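Local coordinates for protein Bse634I restriction endonuclease (Geobacillus stearothermophilus, PDB 1KNV) that probably cleaves double-stranded DNA at specific sites as a type II restriction endonuclease of the PDDEXK clan, with metal ions taking part, at residues T3-S8 and K55-A60; I31-H36 and D48-Y53; D98-K103 and D154-E159; L148-K153 and G184-D189. All coordinates share one frame; numbering follows the deposited sequence.

Interaction 1. Residues T3-S8 and K55-A60; sequences TNLTNS and KDVVKA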
# COMPACT_ATOMS: atom_id res chain seq x y z
N THR B 3 -26.01 -51.91 31.88
CA THR B 3 -26.34 -51.76 33.36
C THR B 3 -26.93 -50.40 33.67
O THR B 3 -26.29 -49.36 33.42
CB THR B 3 -25.08 -52.07 34.35
N ASN B 4 -28.10 -50.44 34.27
CA ASN B 4 -28.96 -49.31 34.57
C ASN B 4 -28.92 -47.96 33.85
O ASN B 4 -28.34 -46.92 34.26
CB ASN B 4 -29.14 -49.07 36.07
CG ASN B 4 -30.65 -49.10 36.46
OD1 ASN B 4 -31.18 -50.11 36.92
ND2 ASN B 4 -31.34 -47.99 36.21
N LEU B 5 -29.72 -48.01 32.78
CA LEU B 5 -29.97 -46.99 31.79
C LEU B 5 -31.20 -46.17 32.15
O LEU B 5 -31.14 -44.94 32.02
CB LEU B 5 -30.19 -47.67 30.48
CG LEU B 5 -29.14 -48.64 30.00
CD1 LEU B 5 -29.66 -49.46 28.83
CD2 LEU B 5 -27.96 -47.81 29.63
N THR B 6 -32.31 -46.80 32.57
CA THR B 6 -33.50 -46.04 32.96
C THR B 6 -32.98 -45.08 34.01
O THR B 6 -33.70 -44.20 34.49
CB THR B 6 -34.57 -46.92 33.63
OG1 THR B 6 -34.07 -47.41 34.89
CG2 THR B 6 -34.95 -48.05 32.73
N ASN B 7 -31.71 -45.26 34.33
CA ASN B 7 -30.98 -44.46 35.29
C ASN B 7 -29.96 -43.48 34.69
O ASN B 7 -29.20 -42.84 35.42
CB ASN B 7 -30.22 -45.39 36.22
CG ASN B 7 -30.11 -44.84 37.59
OD1 ASN B 7 -31.08 -44.76 38.33
ND2 ASN B 7 -28.90 -44.45 37.96
N SER B 8 -29.90 -43.36 33.36
CA SER B 8 -28.94 -42.43 32.77
C SER B 8 -29.45 -41.01 32.91
O SER B 8 -30.66 -40.78 33.08
CB SER B 8 -28.69 -42.74 31.29
OG SER B 8 -27.81 -41.77 30.74
N LYS B 55 -29.63 -43.04 22.64
CA LYS B 55 -30.79 -43.68 22.04
C LYS B 55 -31.24 -44.90 22.85
O LYS B 55 -32.43 -45.18 22.95
CB LYS B 55 -30.48 -44.07 20.59
CG LYS B 55 -30.40 -42.88 19.65
CD LYS B 55 -30.18 -43.32 18.21
CE LYS B 55 -30.29 -42.15 17.24
NZ LYS B 55 -30.11 -42.58 15.83
N ASP B 56 -30.29 -45.62 23.44
CA ASP B 56 -30.64 -46.77 24.26
C ASP B 56 -31.30 -46.29 25.54
O ASP B 56 -32.27 -46.88 26.00
CB ASP B 56 -29.41 -47.62 24.61
CG ASP B 56 -28.86 -48.36 23.41
OD1 ASP B 56 -29.61 -48.55 22.43
OD2 ASP B 56 -27.68 -48.76 23.45
N VAL B 57 -30.77 -45.21 26.11
CA VAL B 57 -31.33 -44.65 27.34
C VAL B 57 -32.75 -44.13 27.13
O VAL B 57 -33.61 -44.25 28.01
CB VAL B 57 -30.44 -43.52 27.88
CG1 VAL B 57 -31.13 -42.80 29.03
CG2 VAL B 57 -29.10 -44.09 28.33
N VAL B 58 -33.01 -43.54 25.97
CA VAL B 58 -34.35 -43.03 25.68
C VAL B 58 -35.32 -44.21 25.66
O VAL B 58 -36.41 -44.14 26.23
CB VAL B 58 -34.40 -42.34 24.30
CG1 VAL B 58 -35.83 -41.94 23.98
CG2 VAL B 58 -33.51 -41.12 24.29
N LYS B 59 -34.91 -45.29 25.01
CA LYS B 59 -35.74 -46.48 24.88
C LYS B 59 -35.99 -47.15 26.22
O LYS B 59 -37.12 -47.55 26.50
CB LYS B 59 -35.10 -47.48 23.91
CG LYS B 59 -36.01 -48.65 23.56
CD LYS B 59 -35.48 -49.50 22.42
CE LYS B 59 -36.41 -50.70 22.18
NZ LYS B 59 -36.01 -51.59 21.03
N ALA B 60 -34.96 -47.28 27.05
CA ALA B 60 -35.11 -47.91 28.36
C ALA B 60 -35.99 -47.08 29.28
O ALA B 60 -36.51 -47.59 30.27
CB ALA B 60 -33.75 -48.12 29.00

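Interaction 2. Residues I31-H36 and D48-Y53; sequences IELYHH and DKLENY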
# COMPACT_ATOMS: atom_id res chain seq x y z
N ILE B 31 -19.48 -37.79 30.38
CA ILE B 31 -18.97 -38.23 31.66
C ILE B 31 -19.32 -39.69 31.93
O ILE B 31 -18.46 -40.49 32.32
CB ILE B 31 -19.53 -37.36 32.79
CG1 ILE B 31 -19.19 -35.89 32.51
CG2 ILE B 31 -18.96 -37.79 34.12
CD1 ILE B 31 -19.74 -34.95 33.53
N GLU B 32 -20.58 -40.04 31.70
CA GLU B 32 -21.07 -41.39 31.90
C GLU B 32 -20.31 -42.41 31.06
O GLU B 32 -20.13 -43.54 31.49
CB GLU B 32 -22.58 -41.47 31.59
CG GLU B 32 -23.47 -41.05 32.75
CD GLU B 32 -24.93 -40.90 32.34
OE1 GLU B 32 -25.35 -41.63 31.42
OE2 GLU B 32 -25.63 -40.05 32.94
N LEU B 33 -19.88 -42.01 29.87
CA LEU B 33 -19.17 -42.95 29.01
C LEU B 33 -17.66 -42.78 29.06
O LEU B 33 -16.93 -43.56 28.45
CB LEU B 33 -19.65 -42.83 27.57
CG LEU B 33 -21.10 -43.17 27.28
CD1 LEU B 33 -21.38 -43.05 25.79
CD2 LEU B 33 -21.32 -44.57 27.77
N TYR B 34 -17.17 -41.79 29.80
CA TYR B 34 -15.72 -41.60 29.91
C TYR B 34 -15.23 -41.36 31.34
O TYR B 34 -14.48 -40.43 31.61
CB TYR B 34 -15.26 -40.47 28.99
CG TYR B 34 -15.57 -40.74 27.53
CD1 TYR B 34 -16.73 -40.26 26.95
CD2 TYR B 34 -14.72 -41.51 26.76
CE1 TYR B 34 -17.04 -40.54 25.62
CE2 TYR B 34 -15.02 -41.80 25.43
CZ TYR B 34 -16.18 -41.31 24.88
OH TYR B 34 -16.50 -41.60 23.57
N HIS B 35 -15.65 -42.24 32.24
CA HIS B 35 -15.25 -42.18 33.63
C HIS B 35 -13.81 -42.60 33.80
O HIS B 35 -13.18 -42.25 34.79
CB HIS B 35 -16.11 -43.13 34.49
CG HIS B 35 -17.39 -42.53 34.98
ND1 HIS B 35 -18.57 -42.60 34.27
CD2 HIS B 35 -17.68 -41.88 36.14
CE1 HIS B 35 -19.53 -42.02 34.97
NE2 HIS B 35 -19.02 -41.58 36.10
N HIS B 36 -13.27 -43.36 32.85
CA HIS B 36 -11.90 -43.84 32.98
C HIS B 36 -10.94 -43.59 31.83
O HIS B 36 -9.78 -43.99 31.89
CB HIS B 36 -11.91 -45.33 33.32
CG HIS B 36 -12.54 -45.65 34.65
ND1 HIS B 36 -13.91 -45.64 34.84
CD2 HIS B 36 -11.99 -45.97 35.84
CE1 HIS B 36 -14.17 -45.94 36.10
NE2 HIS B 36 -13.03 -46.14 36.73
N ASP B 48 -20.92 -41.87 17.22
CA ASP B 48 -22.02 -42.81 16.98
C ASP B 48 -22.34 -43.54 18.28
O ASP B 48 -23.50 -43.71 18.62
CB ASP B 48 -21.66 -43.83 15.90
CG ASP B 48 -21.59 -43.21 14.53
OD1 ASP B 48 -22.15 -42.10 14.36
OD2 ASP B 48 -20.99 -43.84 13.63
N LYS B 49 -21.30 -43.93 19.01
CA LYS B 49 -21.46 -44.62 20.29
C LYS B 49 -22.25 -43.78 21.26
O LYS B 49 -23.20 -44.26 21.88
CB LYS B 49 -20.09 -44.93 20.87
CG LYS B 49 -20.06 -45.09 22.38
CD LYS B 49 -18.62 -45.21 22.85
CE LYS B 49 -18.52 -45.28 24.36
NZ LYS B 49 -17.08 -45.30 24.77
N LEU B 50 -21.84 -42.52 21.41
CA LEU B 50 -22.52 -41.60 22.30
C LEU B 50 -23.98 -41.48 21.86
O LEU B 50 -24.88 -41.52 22.69
CB LEU B 50 -21.83 -40.23 22.27
CG LEU B 50 -20.54 -40.09 23.10
CD1 LEU B 50 -19.68 -38.96 22.59
CD2 LEU B 50 -20.91 -39.86 24.55
N GLU B 51 -24.20 -41.34 20.56
CA GLU B 51 -25.55 -41.22 20.04
C GLU B 51 -26.40 -42.43 20.40
O GLU B 51 -27.46 -42.30 21.02
CB GLU B 51 -25.53 -41.05 18.52
CG GLU B 51 -26.92 -40.98 17.92
CD GLU B 51 -26.95 -40.36 16.54
OE1 GLU B 51 -28.05 -40.27 15.96
OE2 GLU B 51 -25.88 -39.95 16.04
N ASN B 52 -25.92 -43.61 20.01
CA ASN B 52 -26.62 -44.85 20.29
C ASN B 52 -26.84 -44.99 21.79
O ASN B 52 -27.89 -45.47 22.23
CB ASN B 52 -25.83 -46.03 19.77
CG ASN B 52 -25.60 -45.96 18.29
OD1 ASN B 52 -26.46 -45.48 17.54
ND2 ASN B 52 -24.44 -46.43 17.84
N TYR B 53 -25.86 -44.58 22.58
CA TYR B 53 -26.00 -44.67 24.02
C TYR B 53 -27.22 -43.88 24.46
O TYR B 53 -28.06 -44.38 25.20
CB TYR B 53 -24.80 -44.09 24.72
CG TYR B 53 -24.99 -44.03 26.22
CD1 TYR B 53 -25.02 -45.19 26.99
CD2 TYR B 53 -25.11 -42.81 26.87
CE1 TYR B 53 -25.16 -45.14 28.37
CE2 TYR B 53 -25.25 -42.74 28.25
CZ TYR B 53 -25.27 -43.90 29.00
OH TYR B 53 -25.37 -43.83 30.36

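Interaction 3. Residues D98-K103 and D154-E159; sequences DYLIIK and DLIKSE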
# COMPACT_ATOMS: atom_id res chain seq x y z
N ASP B 98 4.58 -22.60 26.06
CA ASP B 98 4.28 -21.22 25.69
C ASP B 98 3.03 -21.11 24.83
O ASP B 98 2.64 -20.01 24.47
CB ASP B 98 5.44 -20.61 24.92
CG ASP B 98 6.74 -20.75 25.65
OD1 ASP B 98 6.78 -20.50 26.88
OD2 ASP B 98 7.74 -21.11 24.99
N TYR B 99 2.42 -22.24 24.52
CA TYR B 99 1.24 -22.29 23.67
C TYR B 99 -0.08 -22.61 24.37
O TYR B 99 -0.12 -23.31 25.37
CB TYR B 99 1.45 -23.31 22.56
CG TYR B 99 2.45 -22.91 21.51
CD1 TYR B 99 2.04 -22.33 20.31
CD2 TYR B 99 3.81 -23.12 21.71
CE1 TYR B 99 2.96 -21.96 19.34
CE2 TYR B 99 4.74 -22.75 20.75
CZ TYR B 99 4.31 -22.17 19.57
OH TYR B 99 5.22 -21.82 18.60
N LEU B 100 -1.15 -22.07 23.81
CA LEU B 100 -2.50 -22.30 24.28
C LEU B 100 -3.29 -22.59 23.01
O LEU B 100 -3.25 -21.82 22.06
CB LEU B 100 -3.10 -21.07 24.98
CG LEU B 100 -2.65 -20.72 26.41
CD1 LEU B 100 -3.52 -19.58 26.97
CD2 LEU B 100 -2.77 -21.95 27.30
N ILE B 101 -3.97 -23.73 23.01
CA ILE B 101 -4.81 -24.12 21.88
C ILE B 101 -6.21 -24.09 22.49
O ILE B 101 -6.62 -25.01 23.19
CB ILE B 101 -4.42 -25.53 21.40
CG1 ILE B 101 -2.93 -25.52 21.05
CG2 ILE B 101 -5.25 -25.93 20.21
CD1 ILE B 101 -2.33 -26.87 20.91
N ILE B 102 -6.94 -23.02 22.22
CA ILE B 102 -8.26 -22.80 22.78
C ILE B 102 -9.47 -23.06 21.90
O ILE B 102 -9.53 -22.60 20.76
CB ILE B 102 -8.38 -21.36 23.29
CG1 ILE B 102 -7.23 -21.07 24.25
CG2 ILE B 102 -9.73 -21.15 23.94
CD1 ILE B 102 -7.12 -19.60 24.62
N LYS B 103 -10.45 -23.76 22.46
CA LYS B 103 -11.68 -24.06 21.74
C LYS B 103 -12.60 -22.85 21.90
O LYS B 103 -13.03 -22.54 23.00
CB LYS B 103 -12.34 -25.30 22.33
CG LYS B 103 -13.04 -26.15 21.29
CD LYS B 103 -14.15 -25.37 20.67
CE LYS B 103 -14.57 -25.95 19.34
NZ LYS B 103 -15.60 -25.04 18.77
N ASP B 154 3.50 -15.81 29.22
CA ASP B 154 2.88 -15.28 30.42
C ASP B 154 1.40 -15.61 30.60
O ASP B 154 0.81 -15.26 31.62
CB ASP B 154 3.08 -13.76 30.48
CG ASP B 154 2.18 -13.00 29.53
OD1 ASP B 154 1.40 -13.64 28.80
OD2 ASP B 154 2.24 -11.76 29.52
N LEU B 155 0.80 -16.30 29.64
CA LEU B 155 -0.62 -16.67 29.74
C LEU B 155 -0.79 -18.06 30.34
O LEU B 155 -1.91 -18.47 30.68
CB LEU B 155 -1.28 -16.66 28.36
CG LEU B 155 -1.41 -15.33 27.63
CD1 LEU B 155 -2.10 -15.55 26.30
CD2 LEU B 155 -2.21 -14.37 28.48
N ILE B 156 0.31 -18.79 30.47
CA ILE B 156 0.30 -20.16 30.97
C ILE B 156 0.22 -20.34 32.48
O ILE B 156 1.07 -19.85 33.22
CB ILE B 156 1.54 -20.91 30.44
CG1 ILE B 156 1.65 -20.70 28.92
CG2 ILE B 156 1.45 -22.40 30.80
CD1 ILE B 156 0.47 -21.18 28.13
N LYS B 157 -0.81 -21.04 32.93
CA LYS B 157 -1.01 -21.33 34.34
C LYS B 157 -0.66 -22.80 34.55
O LYS B 157 -0.91 -23.63 33.66
CB LYS B 157 -2.47 -21.09 34.74
CG LYS B 157 -2.94 -19.67 34.46
CD LYS B 157 -4.17 -19.27 35.27
CE LYS B 157 -5.38 -20.11 34.92
NZ LYS B 157 -6.59 -19.73 35.73
N SER B 158 -0.07 -23.13 35.70
CA SER B 158 0.32 -24.50 36.00
C SER B 158 -0.82 -25.51 35.86
O SER B 158 -0.59 -26.67 35.51
CB SER B 158 0.90 -24.59 37.41
OG SER B 158 -0.11 -24.50 38.40
N GLU B 159 -2.06 -25.08 36.13
CA GLU B 159 -3.20 -25.98 36.03
C GLU B 159 -3.40 -26.53 34.63
O GLU B 159 -3.94 -27.62 34.46
CB GLU B 159 -4.50 -25.28 36.43
CG GLU B 159 -4.49 -24.59 37.75
CD GLU B 159 -4.23 -23.13 37.60
OE1 GLU B 159 -3.05 -22.72 37.57
OE2 GLU B 159 -5.22 -22.38 37.48

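Interaction 4. Residues L148-K153 and G184-D189; sequences LIIRQK and GKCKWD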
# COMPACT_ATOMS: atom_id res chain seq x y z
N LEU B 148 -8.23 -21.61 18.23
CA LEU B 148 -7.16 -20.60 18.23
C LEU B 148 -5.84 -21.14 18.80
O LEU B 148 -5.83 -21.78 19.85
CB LEU B 148 -7.53 -19.41 19.09
CG LEU B 148 -8.55 -18.39 18.68
CD1 LEU B 148 -8.50 -17.24 19.69
CD2 LEU B 148 -8.20 -17.94 17.30
N ILE B 149 -4.74 -20.89 18.10
CA ILE B 149 -3.43 -21.29 18.59
C ILE B 149 -2.75 -19.99 18.97
O ILE B 149 -2.57 -19.11 18.12
CB ILE B 149 -2.64 -22.06 17.52
CG1 ILE B 149 -3.28 -23.44 17.25
CG2 ILE B 149 -1.21 -22.27 18.02
CD1 ILE B 149 -4.68 -23.40 16.70
N ILE B 150 -2.50 -19.84 20.26
CA ILE B 150 -1.90 -18.64 20.81
C ILE B 150 -0.54 -18.94 21.41
O ILE B 150 -0.32 -20.02 21.94
CB ILE B 150 -2.80 -18.07 21.94
CG1 ILE B 150 -4.13 -17.60 21.36
CG2 ILE B 150 -2.10 -16.95 22.67
CD1 ILE B 150 -5.18 -17.38 22.39
N ARG B 151 0.39 -18.01 21.27
CA ARG B 151 1.72 -18.21 21.82
C ARG B 151 2.12 -16.99 22.64
O ARG B 151 2.45 -15.94 22.09
CB ARG B 151 2.75 -18.45 20.72
CG ARG B 151 4.11 -18.85 21.27
CD ARG B 151 5.16 -18.86 20.20
NE ARG B 151 6.43 -19.30 20.76
CZ ARG B 151 7.49 -19.55 20.02
NH1 ARG B 151 7.44 -19.41 18.68
NH2 ARG B 151 8.61 -19.97 20.60
N GLN B 152 2.07 -17.13 23.96
CA GLN B 152 2.43 -16.05 24.88
C GLN B 152 2.68 -16.71 26.23
O GLN B 152 1.75 -17.01 26.98
CB GLN B 152 1.28 -15.03 24.96
CG GLN B 152 1.65 -13.73 25.66
CD GLN B 152 0.56 -12.68 25.56
OE1 GLN B 152 0.08 -12.16 26.57
NE2 GLN B 152 0.15 -12.37 24.34
N LYS B 153 3.95 -16.93 26.54
CA LYS B 153 4.32 -17.59 27.78
C LYS B 153 3.62 -17.12 29.04
O LYS B 153 3.19 -17.93 29.85
CB LYS B 153 5.84 -17.51 27.99
CG LYS B 153 6.31 -18.34 29.17
CD LYS B 153 7.82 -18.37 29.30
CE LYS B 153 8.23 -19.19 30.52
NZ LYS B 153 9.71 -19.23 30.73
N GLY B 184 -8.58 -10.07 27.21
CA GLY B 184 -7.90 -8.80 27.34
C GLY B 184 -6.42 -8.89 27.62
O GLY B 184 -5.78 -7.88 27.86
N LYS B 185 -5.87 -10.09 27.56
CA LYS B 185 -4.45 -10.30 27.86
C LYS B 185 -3.53 -10.63 26.69
O LYS B 185 -2.31 -10.63 26.85
CB LYS B 185 -4.31 -11.46 28.85
CG LYS B 185 -4.97 -11.30 30.22
CD LYS B 185 -4.91 -12.65 30.95
CE LYS B 185 -5.15 -12.51 32.44
NZ LYS B 185 -6.42 -11.79 32.73
N CYS B 186 -4.10 -10.90 25.53
CA CYS B 186 -3.30 -11.27 24.37
C CYS B 186 -2.76 -10.14 23.51
O CYS B 186 -3.50 -9.28 23.07
CB CYS B 186 -4.09 -12.22 23.48
SG CYS B 186 -4.54 -13.71 24.33
N LYS B 187 -1.45 -10.18 23.28
CA LYS B 187 -0.81 -9.20 22.43
C LYS B 187 -1.28 -9.64 21.05
O LYS B 187 -1.38 -10.83 20.77
CB LYS B 187 0.72 -9.33 22.52
CG LYS B 187 1.33 -8.81 23.82
CD LYS B 187 2.82 -9.12 23.89
CE LYS B 187 3.55 -8.70 22.61
NZ LYS B 187 5.04 -8.83 22.70
N TRP B 188 -1.60 -8.68 20.20
CA TRP B 188 -2.10 -8.98 18.87
C TRP B 188 -1.27 -9.99 18.09
O TRP B 188 -1.83 -10.85 17.41
CB TRP B 188 -2.25 -7.70 18.05
CG TRP B 188 -0.96 -7.19 17.53
CD1 TRP B 188 -0.02 -6.48 18.20
CD2 TRP B 188 -0.45 -7.39 16.20
NE1 TRP B 188 1.06 -6.22 17.37
CE2 TRP B 188 0.81 -6.77 16.14
CE3 TRP B 188 -0.94 -8.04 15.06
CZ2 TRP B 188 1.59 -6.77 14.99
CZ3 TRP B 188 -0.17 -8.04 13.92
CH2 TRP B 188 1.08 -7.41 13.89
N ASP B 189 0.06 -9.88 18.17
CA ASP B 189 0.91 -10.81 17.42
C ASP B 189 1.17 -12.12 18.15
O ASP B 189 2.06 -12.89 17.78
CB ASP B 189 2.23 -10.14 17.05
CG ASP B 189 3.01 -9.67 18.25
OD1 ASP B 189 4.22 -9.44 18.08
OD2 ASP B 189 2.44 -9.52 19.35

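Interaction 1. Residues T3-S8 and K55-A60
Ser8 and Val57 make the tightest apolar contact between the N-terminal loop and the helix. CB of Ser8 is set against both methyl groups of Val57, 3.3 Å from CG1 and 3.3 Å from CG2, closer than carbons usually pack. Beside them Leu5 lies obliquely across the same valine, its CD2 being 4.1 Å from Val57 CG2. Its root meets the next turn of the helix, with Leu5 CB 3.9 Å from Ala60 CB. Thr6 adds its methyl to that alanine, Thr6 CG2 to Ala60 CB 3.9 Å. Small or beta-branched residues suit this helix face: alanine lets the loop backbone come near, and valine's branch at CB puts two methyls beside the Ser8 CB.

The loop presents three residues to one face as Leu5 to Ser8 form a type I beta turn. That turn lies before strand 11-16 and folds back over the last turns of helix 43-60, whose Val57 also touches Val11 of that strand. Thr6 and Asn7 occupy the corner of the turn.

Polar links run from the loop to residues beyond the two segments. With chi1 at 177°, the hydroxyl of Ser8 stands anti to its own amide nitrogen, and OG is hydrogen-bonded to Glu32 and to the backbone N of Cys10. Serine suits this buried place, since its short arm turns a CB to the valine and carries a hydroxyl that several polar partners can hold. The carbonyl O of Thr6 is hydrogen-bonded to NZ of Lys61, just after the helix.

Interaction 2. Residues I31-H36 and D48-Y53
Two successive helices meet where the last turn of helix 26-33, with Glu32 and Leu33, lies against the Lys49, Leu50 and Tyr53 face of helix 43-60. Leu33 carries most of the apolar contact. Its CD2 sits over the face of the Tyr53 ring, 3.9 Å from the centroid and 12° off the ring normal, a CH-pi contact. The other branch, CD1, reaches between residues one helical turn apart: it is 3.5 Å from Leu50 CD2, a snug fit, and 3.7 Å from Tyr53 CB. The extended chain of Lys49 runs past Leu33, CE lying 3.9 Å from Leu33 CD1, and brings its amine near the Tyr34 hydroxyl. Tyr34, the first residue past the helix, turns the edge of its ring to Leu50, with Tyr34 CE1 4.1 Å from Leu50 CD2, and its hydroxyl is hydrogen-bonded to Asn46.

The polar half belongs to Tyr53. Its CG is anti to the backbone N (chi1 174°), which sends the ring out along Leu33 to the carboxylate of Glu32. There Tyr53 OH donates to Glu32 OE1 at 2.4 Å, a length so short that its exact value is doubtful. OE1 lies in the ring plane at its edge, while the carboxylate is turned 77° from that plane. A phenylalanine here would probably leave Glu32 OE1 without its tyrosine partner and Ser8 without one of its hydroxyl contacts.

The backbone N of Asn9 bonds Glu32 OE2. Hydrogen bonds from several sides would probably favour the charged carboxylate.

Interaction 3. Residues D98-K103 and D154-E159
Asp98 meets Ile156 through its backbone alone: its C atom lies 4.2 Å from Ile156 CD1, while its side chain points away. At Tyr99 it is again the main chain that touches, carbonyl O to Ile156 CD1 at 3.5 Å, and this oxygen has its polar partner in NE of Arg91. Ile156 brings that methyl to the strand backbone because CG1 stands anti to the carbonyl carbon (chi1 -50°), with chi2 also turned (-59°).

Strand 99-103 is an outermost strand, within this chain, of the central mixed sheet of the PDDEXK fold. Residues 154-159 follow its neighbour, strand 147-151, and fold back over one face of the sheet.

Leu100 is the strand residue that points into this loop. Its two branches divide the work: CD2 presses on Ile156 CD1 at 3.4 Å, tighter than usual, as the two side chains run antiparallel past one another, and CD1 meets Leu155 CB at 3.9 Å. Branched aliphatic residues suit such a partly buried seam. With Leu100 cut back to alanine, the Ile156 methyl is likely to lose its closest neighbour and a gap to open beside the strand. Tyr160 and Ile182 also touch Leu100, and Ile182 continues onto Ile102.

Interaction 4. Residues L148-K153 and G184-D189
Gln152 sends its extended side chain into the loop 184-189 and ends among that loop's backbone groups. CG is anti to the backbone N (chi1 -168°), which carries the amide to the main chain on both sides of Cys186. Gln152 CD lies 3.8 Å from the carbonyl O of Lys185. On the other side, Gln152 CD is 3.9 Å from Lys187 N. Glutamine suits this buried spot: its length spans the distance from the strand end, and its amide offers both a donor and an acceptor to a stretch of irregular backbone. Lys187 lays CB and CG alongside the amide before its chain bends at chi3.

Two residues earlier on the strand, Ile150 aims its CD1 at the sulfur of Cys186, SG being 4.2 Å off in one of two conformers of Cys186, so the contact is less certain. Both are apolar enough for this buried position. Further along the loop, Trp188 turns away and stacks on Tyr227.

The loop leads into strand 191-198, which runs antiparallel to strand 147-151. This is the PDDEXK sheet, and the contact sits at the end of the strand pair remote from Asp146 and Leu197, which bind calcium in another structure of this protein.

In the fold
The four contacts form two groups. Interactions 1 and 2 have centres 12 Å apart and share helix 43-60; along the chain, interaction 2 is nested inside the loop closed by interaction 1, and the two touch through the hydroxyl of Ser8. Together they tie the N-terminal residues to the first two helices. Interactions 3 and 4, with centres 9 Å apart, come later in the chain than interactions 1 and 2, and their own segments alternate. They are joined by backbone hydrogen bonds between neighbouring strands 99-103 and 147-151, and cover one end of the mixed core sheet of the PDDEXK fold. Interactions 1 and 4 lie on opposite sides of the chain's centre, 44 Å between their centres.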